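Local structure of non-toxic crystal protein (Bacillus thuringiensis, 2D42) at residues 212-215 against 216-219; 10-13 against 14-18; 22-25 against 26-29; 124-127 against 128-132. The protein is a non-toxic parasporal inclusion protein of unknown function whose fold closely resembles that of beta-pore-forming toxins. All blocks are in the same frame, centred on the assembly; numbering follows the deposited sequence.

Contact 1: 212-215 against 216-219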
loop_
_atom_site.group_PDB
_atom_site.type_symbol
_atom_site.label_atom_id
_atom_site.label_comp_id
_atom_site.label_asym_id
_atom_site.label_seq_id
_atom_site.Cartn_x
_atom_site.Cartn_y
_atom_site.Cartn_z
ATOM N N THR A 212 14.202 0.667 -16.614
ATOM C CA THR A 212 15.621 0.410 -16.801
ATOM C C THR A 212 15.549 -1.017 -17.324
ATOM O O THR A 212 14.834 -1.846 -16.764
ATOM C CB THR A 212 16.435 0.477 -15.493
ATOM O OG1 THR A 212 16.044 -0.582 -14.620
ATOM C CG2 THR A 212 16.217 1.825 -14.809
ATOM N N ILE A 213 16.264 -1.289 -18.410
ATOM C CA ILE A 213 16.233 -2.600 -19.057
ATOM C C ILE A 213 17.414 -3.508 -18.747
ATOM O O ILE A 213 18.552 -3.060 -18.683
ATOM C CB ILE A 213 16.190 -2.448 -20.590
ATOM C CG1 ILE A 213 15.287 -1.270 -20.988
ATOM C CG2 ILE A 213 15.734 -3.756 -21.224
ATOM C CD1 ILE A 213 13.853 -1.384 -20.548
ATOM N N SER A 214 17.140 -4.797 -18.587
ATOM C CA SER A 214 18.203 -5.756 -18.328
ATOM C C SER A 214 18.122 -6.946 -19.280
ATOM O O SER A 214 17.375 -7.890 -19.036
ATOM C CB SER A 214 18.133 -6.263 -16.889
ATOM O OG SER A 214 19.154 -7.220 -16.652
ATOM N N LYS A 215 18.879 -6.901 -20.371
ATOM C CA LYS A 215 18.873 -8.020 -21.314
ATOM C C LYS A 215 19.296 -9.250 -20.531
ATOM O O LYS A 215 18.706 -10.321 -20.667
ATOM C CB LYS A 215 19.859 -7.791 -22.464
ATOM C CG LYS A 215 19.509 -6.630 -23.378
ATOM C CD LYS A 215 19.663 -5.299 -22.659
ATOM C CE LYS A 215 19.391 -4.128 -23.582
ATOM N NZ LYS A 215 19.666 -2.841 -22.886
ATOM N N GLU A 216 20.320 -9.078 -19.701
ATOM C CA GLU A 216 20.838 -10.163 -18.876
ATOM C C GLU A 216 19.717 -10.963 -18.216
ATOM O O GLU A 216 19.616 -12.173 -18.405
ATOM C CB GLU A 216 21.756 -9.609 -17.782
ATOM C CG GLU A 216 23.127 -9.114 -18.248
ATOM C CD GLU A 216 23.060 -7.857 -19.096
ATOM O OE1 GLU A 216 22.381 -6.887 -18.685
ATOM O OE2 GLU A 216 23.701 -7.838 -20.173
ATOM N N GLN A 217 18.877 -10.278 -17.446
ATOM C CA GLN A 217 17.780 -10.931 -16.738
ATOM C C GLN A 217 16.492 -10.995 -17.554
ATOM O O GLN A 217 15.458 -11.458 -17.064
ATOM C CB GLN A 217 17.518 -10.209 -15.414
ATOM C CG GLN A 217 18.758 -10.037 -14.551
ATOM C CD GLN A 217 18.456 -9.354 -13.229
ATOM O OE1 GLN A 217 17.824 -9.934 -12.346
ATOM N NE2 GLN A 217 18.903 -8.109 -13.091
ATOM N N ASN A 218 16.559 -10.518 -18.792
ATOM C CA ASN A 218 15.412 -10.531 -19.690
ATOM C C ASN A 218 14.180 -9.899 -19.045
ATOM O O ASN A 218 13.083 -10.458 -19.070
ATOM C CB ASN A 218 15.114 -11.973 -20.104
ATOM C CG ASN A 218 13.992 -12.066 -21.100
ATOM O OD1 ASN A 218 13.968 -11.336 -22.089
ATOM N ND2 ASN A 218 13.050 -12.967 -20.849
ATOM N N ARG A 219 14.363 -8.714 -18.483
ATOM C CA ARG A 219 13.267 -8.033 -17.817
ATOM C C ARG A 219 13.507 -6.539 -17.782
ATOM O O ARG A 219 14.618 -6.059 -18.037
ATOM C CB ARG A 219 13.135 -8.547 -16.383
ATOM C CG ARG A 219 14.374 -8.244 -15.545
ATOM C CD ARG A 219 14.323 -8.898 -14.182
ATOM N NE ARG A 219 14.212 -10.350 -14.263
ATOM C CZ ARG A 219 14.381 -11.157 -13.222
ATOM N NH1 ARG A 219 14.667 -10.639 -12.040
ATOM N NH2 ARG A 219 14.264 -12.474 -13.356
#

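Contact 2: 10-13 against 14-18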
loop_
_atom_site.group_PDB
_atom_site.type_symbol
_atom_site.label_atom_id
_atom_site.label_comp_id
_atom_site.label_asym_id
_atom_site.label_seq_id
_atom_site.Cartn_x
_atom_site.Cartn_y
_atom_site.Cartn_z
ATOM N N GLU A 10 1.621 -1.534 -29.422
ATOM C CA GLU A 10 1.005 -1.014 -30.637
ATOM C C GLU A 10 1.915 0.051 -31.269
ATOM O O GLU A 10 2.148 0.040 -32.480
ATOM C CB GLU A 10 -0.370 -0.422 -30.304
ATOM C CG GLU A 10 -1.214 -0.033 -31.506
ATOM C CD GLU A 10 -2.565 0.527 -31.093
ATOM O OE1 GLU A 10 -2.593 1.598 -30.447
ATOM O OE2 GLU A 10 -3.597 -0.107 -31.404
ATOM N N ILE A 11 2.437 0.956 -30.447
ATOM C CA ILE A 11 3.326 2.011 -30.939
ATOM C C ILE A 11 4.565 1.398 -31.581
ATOM O O ILE A 11 4.997 1.816 -32.655
ATOM C CB ILE A 11 3.771 2.950 -29.796
ATOM C CG1 ILE A 11 2.566 3.742 -29.282
ATOM C CG2 ILE A 11 4.873 3.877 -30.280
ATOM C CD1 ILE A 11 2.860 4.606 -28.060
ATOM N N TYR A 12 5.140 0.410 -30.911
ATOM C CA TYR A 12 6.315 -0.260 -31.434
ATOM C C TYR A 12 6.008 -0.912 -32.787
ATOM O O TYR A 12 6.790 -0.802 -33.725
ATOM C CB TYR A 12 6.789 -1.337 -30.465
ATOM C CG TYR A 12 7.889 -2.195 -31.034
ATOM C CD1 TYR A 12 9.222 -1.800 -30.950
ATOM C CD2 TYR A 12 7.597 -3.400 -31.678
ATOM C CE1 TYR A 12 10.241 -2.587 -31.488
ATOM C CE2 TYR A 12 8.605 -4.194 -32.222
ATOM C CZ TYR A 12 9.924 -3.784 -32.121
ATOM O OH TYR A 12 10.931 -4.580 -32.624
ATOM N N GLY A 13 4.871 -1.598 -32.864
ATOM C CA GLY A 13 4.477 -2.271 -34.091
ATOM C C GLY A 13 4.206 -1.322 -35.242
ATOM O O GLY A 13 4.554 -1.608 -36.383
ATOM N N MET A 14 3.583 -0.190 -34.946
ATOM C CA MET A 14 3.285 0.785 -35.978
ATOM C C MET A 14 4.550 1.392 -36.573
ATOM O O MET A 14 4.622 1.610 -37.784
ATOM C CB MET A 14 2.371 1.868 -35.417
ATOM C CG MET A 14 0.963 1.359 -35.180
ATOM S SD MET A 14 -0.152 2.603 -34.525
ATOM C CE MET A 14 -0.334 3.679 -35.975
ATOM N N GLN A 15 5.552 1.645 -35.735
ATOM C CA GLN A 15 6.811 2.213 -36.216
ATOM C C GLN A 15 7.614 1.152 -36.957
ATOM O O GLN A 15 8.260 1.440 -37.966
ATOM C CB GLN A 15 7.639 2.781 -35.050
ATOM C CG GLN A 15 8.148 1.756 -34.023
ATOM C CD GLN A 15 9.497 1.129 -34.388
ATOM O OE1 GLN A 15 9.997 0.248 -33.679
ATOM N NE2 GLN A 15 10.093 1.587 -35.489
ATOM N N TYR A 16 7.566 -0.077 -36.453
ATOM C CA TYR A 16 8.285 -1.181 -37.070
ATOM C C TYR A 16 7.739 -1.416 -38.480
ATOM O O TYR A 16 8.500 -1.653 -39.422
ATOM C CB TYR A 16 8.110 -2.440 -36.228
ATOM C CG TYR A 16 8.914 -3.627 -36.699
ATOM C CD1 TYR A 16 10.178 -3.892 -36.174
ATOM C CD2 TYR A 16 8.395 -4.509 -37.643
ATOM C CE1 TYR A 16 10.900 -5.013 -36.573
ATOM C CE2 TYR A 16 9.103 -5.628 -38.049
ATOM C CZ TYR A 16 10.351 -5.878 -37.509
ATOM O OH TYR A 16 11.030 -7.013 -37.885
ATOM N N ALA A 17 6.416 -1.335 -38.609
ATOM C CA ALA A 17 5.734 -1.534 -39.885
ATOM C C ALA A 17 6.186 -0.512 -40.922
ATOM O O ALA A 17 6.588 -0.867 -42.032
ATOM C CB ALA A 17 4.224 -1.439 -39.689
ATOM N N ASN A 18 6.098 0.760 -40.561
ATOM C CA ASN A 18 6.510 1.825 -41.461
ATOM C C ASN A 18 7.976 1.628 -41.832
ATOM O O ASN A 18 8.380 1.819 -42.980
ATOM C CB ASN A 18 6.336 3.179 -40.780
ATOM C CG ASN A 18 6.918 4.308 -41.593
ATOM O OD1 ASN A 18 6.391 4.663 -42.651
ATOM N ND2 ASN A 18 8.024 4.872 -41.116
#

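Contact 3: 22-25 against 26-29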
loop_
_atom_site.group_PDB
_atom_site.type_symbol
_atom_site.label_atom_id
_atom_site.label_comp_id
_atom_site.label_asym_id
_atom_site.label_seq_id
_atom_site.Cartn_x
_atom_site.Cartn_y
_atom_site.Cartn_z
ATOM N N TYR A 22 5.809 -2.579 -44.111
ATOM C CA TYR A 22 4.687 -3.483 -43.898
ATOM C C TYR A 22 3.477 -2.676 -43.486
ATOM O O TYR A 22 3.574 -1.485 -43.198
ATOM C CB TYR A 22 4.943 -4.451 -42.746
ATOM C CG TYR A 22 6.099 -5.403 -42.879
ATOM C CD1 TYR A 22 6.516 -5.866 -44.122
ATOM C CD2 TYR A 22 6.719 -5.916 -41.739
ATOM C CE1 TYR A 22 7.522 -6.826 -44.227
ATOM C CE2 TYR A 22 7.721 -6.873 -41.832
ATOM C CZ TYR A 22 8.116 -7.324 -43.079
ATOM O OH TYR A 22 9.088 -8.290 -43.170
ATOM N N THR A 23 2.330 -3.339 -43.441
ATOM C CA THR A 23 1.114 -2.698 -42.974
ATOM C C THR A 23 0.846 -3.302 -41.597
ATOM O O THR A 23 0.774 -4.526 -41.458
ATOM C CB THR A 23 -0.085 -2.985 -43.880
ATOM O OG1 THR A 23 0.106 -2.328 -45.142
ATOM C CG2 THR A 23 -1.365 -2.471 -43.233
ATOM N N TYR A 24 0.733 -2.449 -40.580
ATOM C CA TYR A 24 0.476 -2.918 -39.220
ATOM C C TYR A 24 -0.921 -3.492 -39.177
ATOM O O TYR A 24 -1.891 -2.813 -39.511
ATOM C CB TYR A 24 0.584 -1.772 -38.210
ATOM C CG TYR A 24 0.119 -2.132 -36.807
ATOM C CD1 TYR A 24 0.919 -2.897 -35.951
ATOM C CD2 TYR A 24 -1.120 -1.703 -36.337
ATOM C CE1 TYR A 24 0.493 -3.219 -34.656
ATOM C CE2 TYR A 24 -1.558 -2.018 -35.049
ATOM C CZ TYR A 24 -0.747 -2.773 -34.216
ATOM O OH TYR A 24 -1.185 -3.056 -32.944
ATOM N N GLY A 25 -1.026 -4.751 -38.776
ATOM C CA GLY A 25 -2.331 -5.371 -38.700
ATOM C C GLY A 25 -2.907 -5.261 -37.301
ATOM O O GLY A 25 -3.942 -4.624 -37.086
ATOM N N SER A 26 -2.232 -5.884 -36.342
ATOM C CA SER A 26 -2.688 -5.863 -34.959
ATOM C C SER A 26 -1.577 -6.379 -34.049
ATOM O O SER A 26 -0.526 -6.809 -34.526
ATOM C CB SER A 26 -3.928 -6.747 -34.817
ATOM O OG SER A 26 -3.618 -8.090 -35.153
ATOM N N SER A 27 -1.814 -6.320 -32.741
ATOM C CA SER A 27 -0.849 -6.799 -31.759
ATOM C C SER A 27 -1.580 -7.112 -30.461
ATOM O O SER A 27 -2.622 -6.522 -30.163
ATOM C CB SER A 27 0.257 -5.756 -31.511
ATOM O OG SER A 27 -0.263 -4.549 -30.977
ATOM N N TYR A 28 -1.032 -8.051 -29.697
ATOM C CA TYR A 28 -1.631 -8.464 -28.435
ATOM C C TYR A 28 -0.607 -9.226 -27.605
ATOM O O TYR A 28 0.475 -9.556 -28.088
ATOM C CB TYR A 28 -2.858 -9.342 -28.711
ATOM C CG TYR A 28 -2.630 -10.380 -29.793
ATOM C CD1 TYR A 28 -2.012 -11.597 -29.507
ATOM C CD2 TYR A 28 -3.004 -10.128 -31.115
ATOM C CE1 TYR A 28 -1.769 -12.540 -30.511
ATOM C CE2 TYR A 28 -2.765 -11.062 -32.128
ATOM C CZ TYR A 28 -2.148 -12.263 -31.818
ATOM O OH TYR A 28 -1.910 -13.189 -32.809
ATOM N N SER A 29 -0.949 -9.494 -26.353
ATOM C CA SER A 29 -0.062 -10.229 -25.459
ATOM C C SER A 29 0.006 -11.706 -25.863
ATOM O O SER A 29 -0.987 -12.281 -26.300
ATOM C CB SER A 29 -0.562 -10.115 -24.018
ATOM O OG SER A 29 0.234 -10.896 -23.151
#

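Contact 4: 124-127 against 128-132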
loop_
_atom_site.group_PDB
_atom_site.type_symbol
_atom_site.label_atom_id
_atom_site.label_comp_id
_atom_site.label_asym_id
_atom_site.label_seq_id
_atom_site.Cartn_x
_atom_site.Cartn_y
_atom_site.Cartn_z
ATOM N N VAL A 124 -0.721 -0.452 -8.867
ATOM C CA VAL A 124 0.180 0.377 -9.659
ATOM C C VAL A 124 -0.433 0.520 -11.049
ATOM O O VAL A 124 0.055 1.289 -11.875
ATOM C CB VAL A 124 1.581 -0.281 -9.808
ATOM C CG1 VAL A 124 1.486 -1.543 -10.679
ATOM C CG2 VAL A 124 2.560 0.713 -10.416
ATOM N N THR A 125 -1.524 -0.211 -11.273
ATOM C CA THR A 125 -2.205 -0.246 -12.565
ATOM C C THR A 125 -3.259 0.810 -12.848
ATOM O O THR A 125 -3.787 0.872 -13.960
ATOM C CB THR A 125 -2.855 -1.619 -12.792
ATOM O OG1 THR A 125 -3.791 -1.882 -11.741
ATOM C CG2 THR A 125 -1.793 -2.711 -12.806
ATOM N N ASN A 126 -3.584 1.631 -11.855
ATOM C CA ASN A 126 -4.566 2.683 -12.064
ATOM C C ASN A 126 -4.379 3.799 -11.038
ATOM O O ASN A 126 -3.600 3.663 -10.095
ATOM C CB ASN A 126 -5.988 2.109 -11.993
ATOM C CG ASN A 126 -6.357 1.636 -10.605
ATOM O OD1 ASN A 126 -6.386 2.426 -9.657
ATOM N ND2 ASN A 126 -6.647 0.345 -10.475
ATOM N N GLU A 127 -5.089 4.903 -11.220
ATOM C CA GLU A 127 -4.949 6.023 -10.307
ATOM C C GLU A 127 -6.095 6.148 -9.319
ATOM O O GLU A 127 -6.328 7.226 -8.776
ATOM C CB GLU A 127 -4.800 7.324 -11.100
ATOM C CG GLU A 127 -3.567 7.357 -11.990
ATOM C CD GLU A 127 -3.457 8.641 -12.793
ATOM O OE1 GLU A 127 -3.492 9.727 -12.182
ATOM O OE2 GLU A 127 -3.325 8.567 -14.032
ATOM N N ASN A 128 -6.808 5.050 -9.080
ATOM C CA ASN A 128 -7.922 5.077 -8.146
ATOM C C ASN A 128 -7.424 4.992 -6.707
ATOM O O ASN A 128 -6.308 4.549 -6.438
ATOM C CB ASN A 128 -8.894 3.915 -8.399
ATOM C CG ASN A 128 -9.408 3.867 -9.834
ATOM O OD1 ASN A 128 -9.675 4.897 -10.448
ATOM N ND2 ASN A 128 -9.567 2.655 -10.363
ATOM N N LYS A 129 -8.280 5.393 -5.782
ATOM C CA LYS A 129 -7.957 5.368 -4.368
ATOM C C LYS A 129 -8.287 3.990 -3.804
ATOM O O LYS A 129 -9.356 3.443 -4.065
ATOM C CB LYS A 129 -8.765 6.455 -3.654
ATOM C CG LYS A 129 -8.487 6.621 -2.180
ATOM C CD LYS A 129 -9.190 7.879 -1.649
ATOM C CE LYS A 129 -8.971 8.088 -0.150
ATOM N NZ LYS A 129 -9.582 7.020 0.694
ATOM N N TYR A 130 -7.354 3.426 -3.045
ATOM C CA TYR A 130 -7.539 2.119 -2.431
ATOM C C TYR A 130 -7.430 2.229 -0.917
ATOM O O TYR A 130 -6.407 2.683 -0.392
ATOM C CB TYR A 130 -6.477 1.141 -2.934
ATOM C CG TYR A 130 -6.742 0.604 -4.316
ATOM C CD1 TYR A 130 -7.151 -0.716 -4.498
ATOM C CD2 TYR A 130 -6.574 1.406 -5.440
ATOM C CE1 TYR A 130 -7.385 -1.230 -5.771
ATOM C CE2 TYR A 130 -6.805 0.904 -6.719
ATOM C CZ TYR A 130 -7.211 -0.419 -6.873
ATOM O OH TYR A 130 -7.430 -0.931 -8.128
ATOM N N THR A 131 -8.468 1.792 -0.216
ATOM C CA THR A 131 -8.471 1.855 1.241
ATOM C C THR A 131 -8.392 0.485 1.894
ATOM O O THR A 131 -8.872 -0.509 1.348
ATOM C CB THR A 131 -9.731 2.556 1.757
ATOM O OG1 THR A 131 -10.882 1.791 1.381
ATOM C CG2 THR A 131 -9.843 3.943 1.168
ATOM N N LEU A 132 -7.771 0.437 3.067
ATOM C CA LEU A 132 -7.639 -0.802 3.817
ATOM C C LEU A 132 -7.868 -0.544 5.301
ATOM O O LEU A 132 -7.152 0.248 5.918
ATOM C CB LEU A 132 -6.248 -1.413 3.620
ATOM C CG LEU A 132 -5.961 -2.671 4.452
ATOM C CD1 LEU A 132 -6.917 -3.789 4.050
ATOM C CD2 LEU A 132 -4.524 -3.113 4.248
HETATM O O HOH W 1 -4.055 3.768 -7.384
#

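Contact 1: 212-215 against 216-219
Ser-214 sits at the base of a beta hairpin and pairs with Arg-219 as an antiparallel, hydrogen-bonded pair. The backbone bonds run both ways. Ser-214 N donates to Arg-219 O at 2.9 Å, and Arg-219 N donates to Ser-214 O at 3.2 Å. Four residues close the loop between them. Lys-215 to Asn-218 form a type I turn, and Asn-218 then takes a left-handed backbone conformation. Asn-218 and Arg-219 both face Ser-214, which makes a G1 beta bulge. The side chain of Ser-214 ties the loop from within. Its OG lies anti to the backbone N (chi1 179°), which places it under the turn. There it accepts a nearly straight bond from Gln-217 N at 3.2 Å (167°). Gln-217 CG packs alongside the same oxygen. Lys-215 opens the turn, and its O receives Asn-218 N at 2.9 Å. That donor stands well above the carbonyl plane. The chain of Glu-216 bends at its second torsion (chi2 69°), and this brings OE1 back toward the start of the turn. The charged ends of Lys-215 and Glu-216 do not meet: NZ and OE1 are 6.4 Å apart. On the outer side, Asn-218 OD1 is hydrogen-bonded to Asn-198 ND2, and Ile-213 and Asn-218 touch Ile-200 of helix 199-206. The hairpin thus joins strands 211-214 and 219-244 at the surface, beside that helix. Glu-216 OE1 comes to 3.8 Å from Ser-214 OG, and Glu-216 CB lies 3.7 Å from the same hydroxyl.

Contact 2: 10-13 against 14-18
Glu-10 and Met-14 run alongside each other, one turn apart on the helix. Glu-10 O takes the backbone bond from Met-14 N, while Met-14 CG rests 3.2 Å from that oxygen. Met-14 SD lies 4.1 Å from Glu-10 CG. The carboxylate of Glu-10 turns to Arg-7 in a salt bridge. Ile-11 follows; its O accepts from Gln-15 N at 3.1 Å. Tyr-12 meets two side chains, Gln-15 and Tyr-16. Its O is bonded by Tyr-16 N and closely touched by Gln-15 CG at 2.9 Å. Gln-15 CG stands between its own backbone N and carbonyl carbon (chi1 65°), which folds the chain back over the preceding turn. Gln-15 OE1 then meets Tyr-12 CD1 at 3.5 Å, with ring and amide planes 80° apart. Tyr-12 also runs alongside Tyr-16. Their ring centres are 5.8 Å apart and the planes differ by 31°; Tyr-12 OH approaches Tyr-16 CD1 at 3.7 Å. Gly-13, buried, gives its O to Ala-17 N, and Ala-17 CB touches the same oxygen. Tyr-24 of strand 23-29 packs against this part. Tyr-12 reaches Val-202 of helix 199-206 and Val-197 of strand 189-198, while Tyr-16 meets the rings of His-20 and Tyr-181. The four i to i+4 bonds belong to alpha helix 5-19, a helix packed against strands 23-29, 150-185 and 189-198.

Contact 3: 22-25 against 26-29
The ring of Tyr-24 lies over the backbone of Ser-26 and ends at the hydroxyl of Ser-27. One face covers the Ser-26 amide: its N stands 4.0 Å above the plane of the Tyr-24 ring, over the ring centre. Ser-26 CA comes to 3.7 Å from Tyr-24 CZ. Ser-27 meets the ring differently. Its OG lies in the ring plane, at the edge, and forms a 2.6 Å hydrogen bond with Tyr-24 OH. Either hydroxyl could be the donor. Torsions on both sides bring the groups together. Tyr-24 CG is anti to its backbone N (chi1 171°), which sends the ring forward along the chain. Ser-27 OG stands between its own N and carbonyl carbon (chi1 62°), with Ser-27 CB 3.4 Å from Tyr-24 OH. The short bond and the covered face help hold the ring in this direction. The CB of Ser-26 points away from 22-25, and its side chain touches Arg-180.

Helix 5-19 flanks Tyr-24 and Ser-27. Tyr-24 touches Glu-10, Met-14 and Ala-17, and Ser-27 touches Leu-9. In a regular strand, residues three apart would face opposite sides. Here Gly-25 and Ser-26 both pair with Arg-180 of strand 150-185, and the extra residue shifts the alternation. That lets Tyr-24 and Ser-27 both face the helix. This is a classic beta bulge in strand 23-29.

Contact 4: 124-127 against 128-132
Asn-126 uses both ends of its side-chain amide on the second segment. Its OD1 accepts from Asn-128 N at 2.7 Å (154°). Its ND2 donates to Tyr-130 OH at 2.8 Å, nearly straight at 170° and in the amide plane. Asn-126 CG sits between its own N and carbonyl carbon (chi1 68°), which turns the amide forward over the following residues. ND2 is also hydrogen-bonded to Asn-98 OD1, so two partners grip the nitrogen and help fix which way the amide is flipped. A water bridges the backbone, 2.8 Å from Asn-126 O and 2.6 Å from Asn-128 O. The OD1 bond to the backbone N two residues on closes an Asx turn. This turn leads from the loop after strand 114-122 into strand 129-146, which pairs with strand 71-94.

Packing completes the contact. The side chains of Asn-126 and Tyr-130 approach head-on, with amide and ring planes nearly coplanar. They meet at the ring edge, where Asn-126 OD1 is 3.3 Å from Tyr-130 CE2. Asn-128 crosses Asn-126 at about a right angle, its ND2 3.4 Å from Asn-126 CG.

Along the chain the order is contact 2, contact 3, contact 4, contact 1. Contacts 2 and 3 are neighbours, with centres 8 Å apart. Helix 5-19 leads into strand 23-29, and the two touch: Ala-17 O and Tyr-22 N are 2.8 Å apart, a probable hydrogen bond. The centre of contact 1 is about 22 and 24 Å from theirs, on the same side of the chain's centre. The centre of contact 4 is about 28 to 31 Å from the other centres and lies nearer the middle of the molecule. Contacts 1, 3 and 4 reach the same large mixed sheet. This sheet spans the elongated molecule, consistent with the likeness to beta-pore-forming toxins.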